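Local coordinates for protein tannase (Lactobacillus plantarum, PDB 3WA7) that hydrolyses the galloyl ester bonds of tannins as an esterase of the alpha/beta-hydrolase fold, at residues S462-D465 against G466-L470; F348-L351 against D352-P356; S266-L269 against N270-L274. All blocks are in the same frame, centred on the assembly; numbering follows the deposited sequence.

Interaction 1: residues S462-D465 against G466-L470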
loop_
_atom_site.group_PDB
_atom_site.type_symbol
_atom_site.label_atom_id
_atom_site.label_comp_id
_atom_site.label_asym_id
_atom_site.label_seq_id
_atom_site.Cartn_x
_atom_site.Cartn_y
_atom_site.Cartn_z
ATOM N N SER A 462 -4.214 -0.693 -18.427
ATOM C CA SER A 462 -3.443 -0.373 -19.625
ATOM C C SER A 462 -1.971 -0.651 -19.328
ATOM O O SER A 462 -1.237 -1.169 -20.175
ATOM C CB SER A 462 -3.629 1.098 -20.009
ATOM O OG SER A 462 -2.811 1.437 -21.116
ATOM N N TRP A 463 -1.547 -0.304 -18.114
ATOM C CA TRP A 463 -0.169 -0.532 -17.680
ATOM C C TRP A 463 0.093 -2.036 -17.612
ATOM O O TRP A 463 1.116 -2.520 -18.095
ATOM C CB TRP A 463 0.057 0.102 -16.302
ATOM C CG TRP A 463 1.400 -0.183 -15.680
ATOM C CD1 TRP A 463 2.610 0.330 -16.057
ATOM C CD2 TRP A 463 1.658 -1.030 -14.553
ATOM N NE1 TRP A 463 3.605 -0.144 -15.231
ATOM C CE2 TRP A 463 3.049 -0.980 -14.300
ATOM C CE3 TRP A 463 0.849 -1.827 -13.731
ATOM C CZ2 TRP A 463 3.648 -1.699 -13.256
ATOM C CZ3 TRP A 463 1.447 -2.542 -12.692
ATOM C CH2 TRP A 463 2.834 -2.469 -12.466
ATOM N N ILE A 464 -0.835 -2.778 -17.015
ATOM C CA ILE A 464 -0.676 -4.222 -16.909
ATOM C C ILE A 464 -0.575 -4.874 -18.292
ATOM O O ILE A 464 0.331 -5.668 -18.545
ATOM C CB ILE A 464 -1.849 -4.859 -16.121
ATOM C CG1 ILE A 464 -1.769 -4.430 -14.650
ATOM C CG2 ILE A 464 -1.801 -6.382 -16.245
ATOM C CD1 ILE A 464 -2.870 -4.995 -13.774
ATOM N N ASP A 465 -1.495 -4.531 -19.189
ATOM C CA ASP A 465 -1.475 -5.100 -20.533
ATOM C C ASP A 465 -0.192 -4.729 -21.272
ATOM O O ASP A 465 0.323 -5.511 -22.069
ATOM C CB ASP A 465 -2.692 -4.632 -21.338
ATOM C CG ASP A 465 -3.995 -5.194 -20.800
ATOM O OD1 ASP A 465 -3.947 -6.126 -19.972
ATOM O OD2 ASP A 465 -5.068 -4.712 -21.216
ATOM N N GLY A 466 0.322 -3.534 -21.001
ATOM C CA GLY A 466 1.551 -3.105 -21.643
ATOM C C GLY A 466 2.709 -3.999 -21.235
ATOM O O GLY A 466 3.553 -4.356 -22.058
ATOM N N LEU A 467 2.745 -4.369 -19.958
ATOM C CA LEU A 467 3.800 -5.231 -19.427
ATOM C C LEU A 467 3.695 -6.673 -19.916
ATOM O O LEU A 467 4.700 -7.315 -20.219
ATOM C CB LEU A 467 3.749 -5.254 -17.895
ATOM C CG LEU A 467 4.054 -3.998 -17.077
ATOM C CD1 LEU A 467 3.789 -4.282 -15.607
ATOM C CD2 LEU A 467 5.500 -3.582 -17.281
ATOM N N CYS A 468 2.470 -7.176 -19.991
ATOM C CA CYS A 468 2.239 -8.557 -20.385
ATOM C C CYS A 468 2.081 -8.826 -21.877
ATOM O O CYS A 468 2.509 -9.874 -22.362
ATOM C CB CYS A 468 1.020 -9.094 -19.628
ATOM S SG CYS A 468 1.196 -8.996 -17.823
ATOM N N GLN A 469 1.479 -7.890 -22.604
ATOM C CA GLN A 469 1.261 -8.075 -24.038
ATOM C C GLN A 469 2.052 -7.120 -24.923
ATOM O O GLN A 469 2.979 -7.533 -25.619
ATOM C CB GLN A 469 -0.222 -7.916 -24.368
ATOM C CG GLN A 469 -1.150 -8.761 -23.526
ATOM C CD GLN A 469 -2.601 -8.563 -23.908
ATOM O OE1 GLN A 469 -3.099 -7.437 -23.936
ATOM N NE2 GLN A 469 -3.290 -9.657 -24.200
ATOM N N LEU A 470 1.651 -5.850 -24.906
ATOM C CA LEU A 470 2.281 -4.802 -25.707
ATOM C C LEU A 470 3.762 -5.069 -25.949
ATOM O O LEU A 470 4.499 -5.259 -24.959
ATOM C CB LEU A 470 2.093 -3.441 -25.026
ATOM C CG LEU A 470 2.430 -2.164 -25.808
ATOM C CD1 LEU A 470 1.863 -0.962 -25.070
ATOM C CD2 LEU A 470 3.935 -2.021 -25.987
#

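Interaction 2: residues F348-L351 against D352-P356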
loop_
_atom_site.group_PDB
_atom_site.type_symbol
_atom_site.label_atom_id
_atom_site.label_comp_id
_atom_site.label_asym_id
_atom_site.label_seq_id
_atom_site.Cartn_x
_atom_site.Cartn_y
_atom_site.Cartn_z
ATOM N N PHE A 348 2.744 8.944 13.399
ATOM C CA PHE A 348 2.727 7.487 13.356
ATOM C C PHE A 348 3.138 6.824 14.666
ATOM O O PHE A 348 2.416 5.975 15.186
ATOM C CB PHE A 348 3.614 6.990 12.207
ATOM C CG PHE A 348 3.153 7.460 10.851
ATOM C CD1 PHE A 348 3.404 8.761 10.428
ATOM C CD2 PHE A 348 2.403 6.621 10.030
ATOM C CE1 PHE A 348 2.910 9.228 9.206
ATOM C CE2 PHE A 348 1.903 7.076 8.807
ATOM C CZ PHE A 348 2.157 8.382 8.396
ATOM N N ASP A 349 4.293 7.198 15.203
ATOM C CA ASP A 349 4.720 6.604 16.460
ATOM C C ASP A 349 4.257 7.490 17.614
ATOM O O ASP A 349 5.019 8.310 18.130
ATOM C CB ASP A 349 6.241 6.436 16.497
ATOM C CG ASP A 349 6.691 5.496 17.603
ATOM O OD1 ASP A 349 5.873 5.204 18.499
ATOM O OD2 ASP A 349 7.855 5.052 17.579
ATOM N N GLN A 350 2.994 7.330 18.003
ATOM C CA GLN A 350 2.434 8.123 19.093
ATOM C C GLN A 350 3.137 7.833 20.412
ATOM O O GLN A 350 3.479 6.687 20.705
ATOM C CB GLN A 350 0.933 7.863 19.212
ATOM C CG GLN A 350 0.081 8.742 18.318
ATOM C CD GLN A 350 -0.104 10.129 18.898
ATOM O OE1 GLN A 350 -0.691 10.290 19.969
ATOM N NE2 GLN A 350 0.400 11.140 18.199
ATOM N N LEU A 351 3.356 8.878 21.206
ATOM C CA LEU A 351 4.049 8.716 22.475
ATOM C C LEU A 351 3.296 7.822 23.449
ATOM O O LEU A 351 3.908 7.205 24.325
ATOM C CB LEU A 351 4.308 10.082 23.117
ATOM C CG LEU A 351 5.082 11.081 22.251
ATOM C CD1 LEU A 351 5.410 12.316 23.084
ATOM C CD2 LEU A 351 6.358 10.443 21.720
ATOM N N ASP A 352 1.976 7.753 23.298
ATOM C CA ASP A 352 1.164 6.922 24.180
ATOM C C ASP A 352 0.793 5.569 23.571
ATOM O O ASP A 352 -0.052 4.858 24.113
ATOM C CB ASP A 352 -0.112 7.663 24.605
ATOM C CG ASP A 352 -0.965 8.099 23.428
ATOM O OD1 ASP A 352 -0.702 7.663 22.287
ATOM O OD2 ASP A 352 -1.918 8.879 23.649
ATOM N N LEU A 353 1.423 5.226 22.448
ATOM C CA LEU A 353 1.197 3.944 21.767
ATOM C C LEU A 353 -0.213 3.709 21.224
ATOM O O LEU A 353 -0.620 2.558 21.045
ATOM C CB LEU A 353 1.543 2.787 22.713
ATOM C CG LEU A 353 2.980 2.623 23.214
ATOM C CD1 LEU A 353 3.034 1.495 24.234
ATOM C CD2 LEU A 353 3.905 2.328 22.048
ATOM N N THR A 354 -0.941 4.782 20.931
ATOM C CA THR A 354 -2.317 4.662 20.451
ATOM C C THR A 354 -2.573 4.612 18.943
ATOM O O THR A 354 -3.725 4.507 18.525
ATOM C CB THR A 354 -3.185 5.802 21.026
ATOM O OG1 THR A 354 -2.600 7.065 20.688
ATOM C CG2 THR A 354 -3.287 5.682 22.540
ATOM N N SER A 355 -1.532 4.676 18.118
ATOM C CA SER A 355 -1.751 4.658 16.671
ATOM C C SER A 355 -1.877 3.247 16.110
ATOM O O SER A 355 -1.562 2.269 16.786
ATOM C CB SER A 355 -0.607 5.368 15.943
ATOM O OG SER A 355 0.428 4.447 15.638
ATOM N N PRO A 356 -2.359 3.123 14.861
ATOM C CA PRO A 356 -2.500 1.797 14.251
ATOM C C PRO A 356 -1.124 1.156 14.109
ATOM O O PRO A 356 -0.959 -0.049 14.305
ATOM C CB PRO A 356 -3.128 2.105 12.895
ATOM C CG PRO A 356 -3.956 3.320 13.183
ATOM C CD PRO A 356 -3.021 4.151 14.037
#

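Interaction 3: residues S266-L269 against N270-L274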
loop_
_atom_site.group_PDB
_atom_site.type_symbol
_atom_site.label_atom_id
_atom_site.label_comp_id
_atom_site.label_asym_id
_atom_site.label_seq_id
_atom_site.Cartn_x
_atom_site.Cartn_y
_atom_site.Cartn_z
ATOM N N SER A 266 15.983 16.130 7.332
ATOM C CA SER A 266 17.014 16.553 6.381
ATOM C C SER A 266 18.172 15.566 6.397
ATOM O O SER A 266 18.691 15.182 5.351
ATOM C CB SER A 266 17.532 17.959 6.712
ATOM O OG SER A 266 16.522 18.934 6.527
ATOM N N THR A 267 18.571 15.145 7.589
ATOM C CA THR A 267 19.668 14.200 7.712
ATOM C C THR A 267 19.295 12.854 7.105
ATOM O O THR A 267 20.079 12.256 6.371
ATOM C CB THR A 267 20.063 14.018 9.182
ATOM O OG1 THR A 267 20.484 15.284 9.705
ATOM C CG2 THR A 267 21.203 13.015 9.315
ATOM N N TYR A 268 18.097 12.381 7.422
ATOM C CA TYR A 268 17.621 11.114 6.888
ATOM C C TYR A 268 17.561 11.173 5.361
ATOM O O TYR A 268 18.095 10.307 4.666
ATOM C CB TYR A 268 16.225 10.795 7.430
ATOM C CG TYR A 268 15.571 9.645 6.698
ATOM C CD1 TYR A 268 16.086 8.353 6.785
ATOM C CD2 TYR A 268 14.470 9.862 5.867
ATOM C CE1 TYR A 268 15.523 7.302 6.059
ATOM C CE2 TYR A 268 13.902 8.821 5.139
ATOM C CZ TYR A 268 14.433 7.544 5.239
ATOM O OH TYR A 268 13.871 6.512 4.518
ATOM N N LEU A 269 16.900 12.201 4.842
ATOM C CA LEU A 269 16.763 12.356 3.399
ATOM C C LEU A 269 18.128 12.415 2.715
ATOM O O LEU A 269 18.380 11.693 1.747
ATOM C CB LEU A 269 15.945 13.616 3.085
ATOM C CG LEU A 269 15.497 13.914 1.644
ATOM C CD1 LEU A 269 16.651 14.489 0.834
ATOM C CD2 LEU A 269 14.938 12.646 1.005
ATOM N N ASN A 270 19.020 13.257 3.222
ATOM C CA ASN A 270 20.338 13.384 2.613
ATOM C C ASN A 270 21.136 12.083 2.588
ATOM O O ASN A 270 21.808 11.783 1.602
ATOM C CB ASN A 270 21.157 14.465 3.324
ATOM C CG ASN A 270 20.603 15.855 3.097
ATOM O OD1 ASN A 270 19.780 16.068 2.204
ATOM N ND2 ASN A 270 21.061 16.818 3.896
ATOM N N GLN A 271 21.064 11.304 3.663
ATOM C CA GLN A 271 21.832 10.064 3.713
ATOM C C GLN A 271 21.302 8.959 2.804
ATOM O O GLN A 271 21.978 7.954 2.595
ATOM C CB GLN A 271 21.960 9.569 5.162
ATOM C CG GLN A 271 20.660 9.242 5.867
ATOM C CD GLN A 271 20.221 7.809 5.647
ATOM O OE1 GLN A 271 20.977 6.868 5.908
ATOM N NE2 GLN A 271 18.997 7.633 5.176
ATOM N N LEU A 272 20.106 9.145 2.249
ATOM C CA LEU A 272 19.538 8.149 1.338
ATOM C C LEU A 272 20.288 8.181 0.011
ATOM O O LEU A 272 20.292 7.206 -0.740
ATOM C CB LEU A 272 18.056 8.429 1.067
ATOM C CG LEU A 272 17.046 8.118 2.176
ATOM C CD1 LEU A 272 15.650 8.506 1.705
ATOM C CD2 LEU A 272 17.094 6.635 2.523
ATOM N N GLN A 273 20.914 9.316 -0.273
ATOM C CA GLN A 273 21.658 9.485 -1.509
ATOM C C GLN A 273 20.777 9.277 -2.737
ATOM O O GLN A 273 21.187 8.619 -3.693
ATOM C CB GLN A 273 22.844 8.514 -1.557
ATOM C CG GLN A 273 23.854 8.706 -0.436
ATOM C CD GLN A 273 24.355 10.132 -0.344
ATOM O OE1 GLN A 273 24.782 10.717 -1.340
ATOM N NE2 GLN A 273 24.309 10.700 0.856
ATOM N N LEU A 274 19.560 9.817 -2.703
ATOM C CA LEU A 274 18.663 9.710 -3.848
ATOM C C LEU A 274 19.343 10.537 -4.926
ATOM O O LEU A 274 19.937 11.569 -4.626
ATOM C CB LEU A 274 17.291 10.305 -3.531
ATOM C CG LEU A 274 16.490 9.670 -2.394
ATOM C CD1 LEU A 274 15.165 10.404 -2.243
ATOM C CD2 LEU A 274 16.253 8.197 -2.686
HETATM O O HOH W 1 18.900 11.999 -1.016
#

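Interaction 1: residues S462-D465 against G466-L470
Leu467 lies one helical turn beyond Trp463 and puts its CD1 methyl over the indole, 3.6 Å from the centroid of the six-membered ring and 17° off its normal: a CH-pi contact. With CG anti to the backbone N (chi1 174°), the indole lies beside the helix where the Leu467 methyl can rest on it. Beyond the pair, both side chains pack on His410 of strand 410-414 and Ala199 of strand 199-203. One residue on, Ile464 CG2 and Cys468 SG make a looser apolar contact at 4.3 Å.

Backbone bonds of i to i+4 spacing join the segments, among them Cys468 N to Ile464 O at 3.0 Å. Asp465 O is shared, taking Gln469 N at 2.7 Å and, five residues on, Leu470 N at 3.2 Å, from opposite faces of its plane.

Among polar side chains, Asp465 and Gln469 run side by side, with OE1 of Gln469 3.8 Å from CB of Asp465. Their polar ends are held by neighbouring residues: the carboxylate meets Arg104 in a salt bridge and also Tyr62, Tyr106 and Asn60, while Gln469 NE2 bonds to Asn60 O. The closing turn of helix 457-468 thus sets Trp463 and Leu467 against the sheet, and Asp465 and Gln469 in a polar network; the surrounding donors probably keep Asp465 charged.

Interaction 2: residues F348-L351 against D352-P356
Ser355 OG donates to Phe348 O over 2.5 Å, a short bond in which the hydroxyl sits nearly along the C=O axis and ties the two arms of the 348-355 turn region together. The same OG accepts from Asn358 N, the N-cap bond of helix 356-360, so it is used both as donor and as acceptor. Phe348 O also receives a weak bond from Gln350 N, across the inverse gamma turn centred on Asp349.

Farther out, Leu353 N closes a type I turn on Gln350 O at 3.1 Å, fairly straight at the hydrogen (160°) but from above the carbonyl plane. With chi1 at 58°, CG of Asp352 sits between the backbone N and the carbonyl carbon, which brings OD1 to Thr354, two residues on; it takes two bonds from one face of its plane: Thr354 OG1 at 2.6 Å, on the syn side, and Thr354 N at 3.2 Å. OD1 also lies 3.5 Å from Gln350 CB, the two side chains running alongside each other.

Partners elsewhere take up further polar groups. In the conformer given, Gln350 NE2 bonds to Pro346 O, and buried Asp349 is gripped at OD1 by His370 ND1 and Asn358 ND2, at OD2 by Thr372 OG1 and Phe371 N. Asp213 receives the backbone N-H groups of Phe348 and Asp349. A type I turn overlapping an Asx turn at Asp352, then a serine N-cap, make a compact loop leading into helix 356-360.

Interaction 3: residues S266-L269 against N270-L274
Leu272 brings its branched end over one face of the Tyr268 ring, CG 4.1 Å above the plane and offset toward the rim, where helix 252-271 runs out into a turn with positive phi at Gln273. Gln271 flanks the same ring: its amide plane lies 20° from that of the tyrosine, and NE2 is 3.4 Å from Tyr268 CD1. That nitrogen donates to Tyr268 O at 2.9 Å, in the carbonyl plane and on a lone pair. A chi1 of 61° and a bend at chi2 curl the glutamine back onto its own helix to make this bond. Leu272 N bonds to Leu269 O and only weakly to Tyr268 O, a shift to shorter spacing at the helix end.

On another side, Leu269 CD2 meets Leu274 CD1 at 4.0 Å, the side chains crossing at about a right angle. Both leucines pack on Phe292 of helix 291-309, and Leu274 also on Ile429 and Met433 of helix 425-436. Farther out, Tyr268 OH bonds to Asn208 ND2 while its ring stacks with His211, and Asn270 OD1 takes Leu284 N. A water spans the turn, accepting from Leu274 N at 2.8 Å and probably donating to Leu269 O at 2.8 Å.

How the interactions relate
From the N terminus the order is interaction 3, interaction 2, interaction 1. They lie in series: none nests or crosses, and each closes just a local turn. Interactions 3 and 2 fall within the long insertion between strands 199-203 and 410-414, neighbours in the central sheet. Interaction 3 ends helix 252-271 against helices 291-309 and 425-436; interaction 2 leads into helix 356-360 and leans on helix 373-377. Their centres are 25 Å apart. Interaction 1 ends the last helix, 457-468, against those same two strands; the centres of interactions 1 and 2 lie 41 Å apart, on opposite sides of the chain's centre.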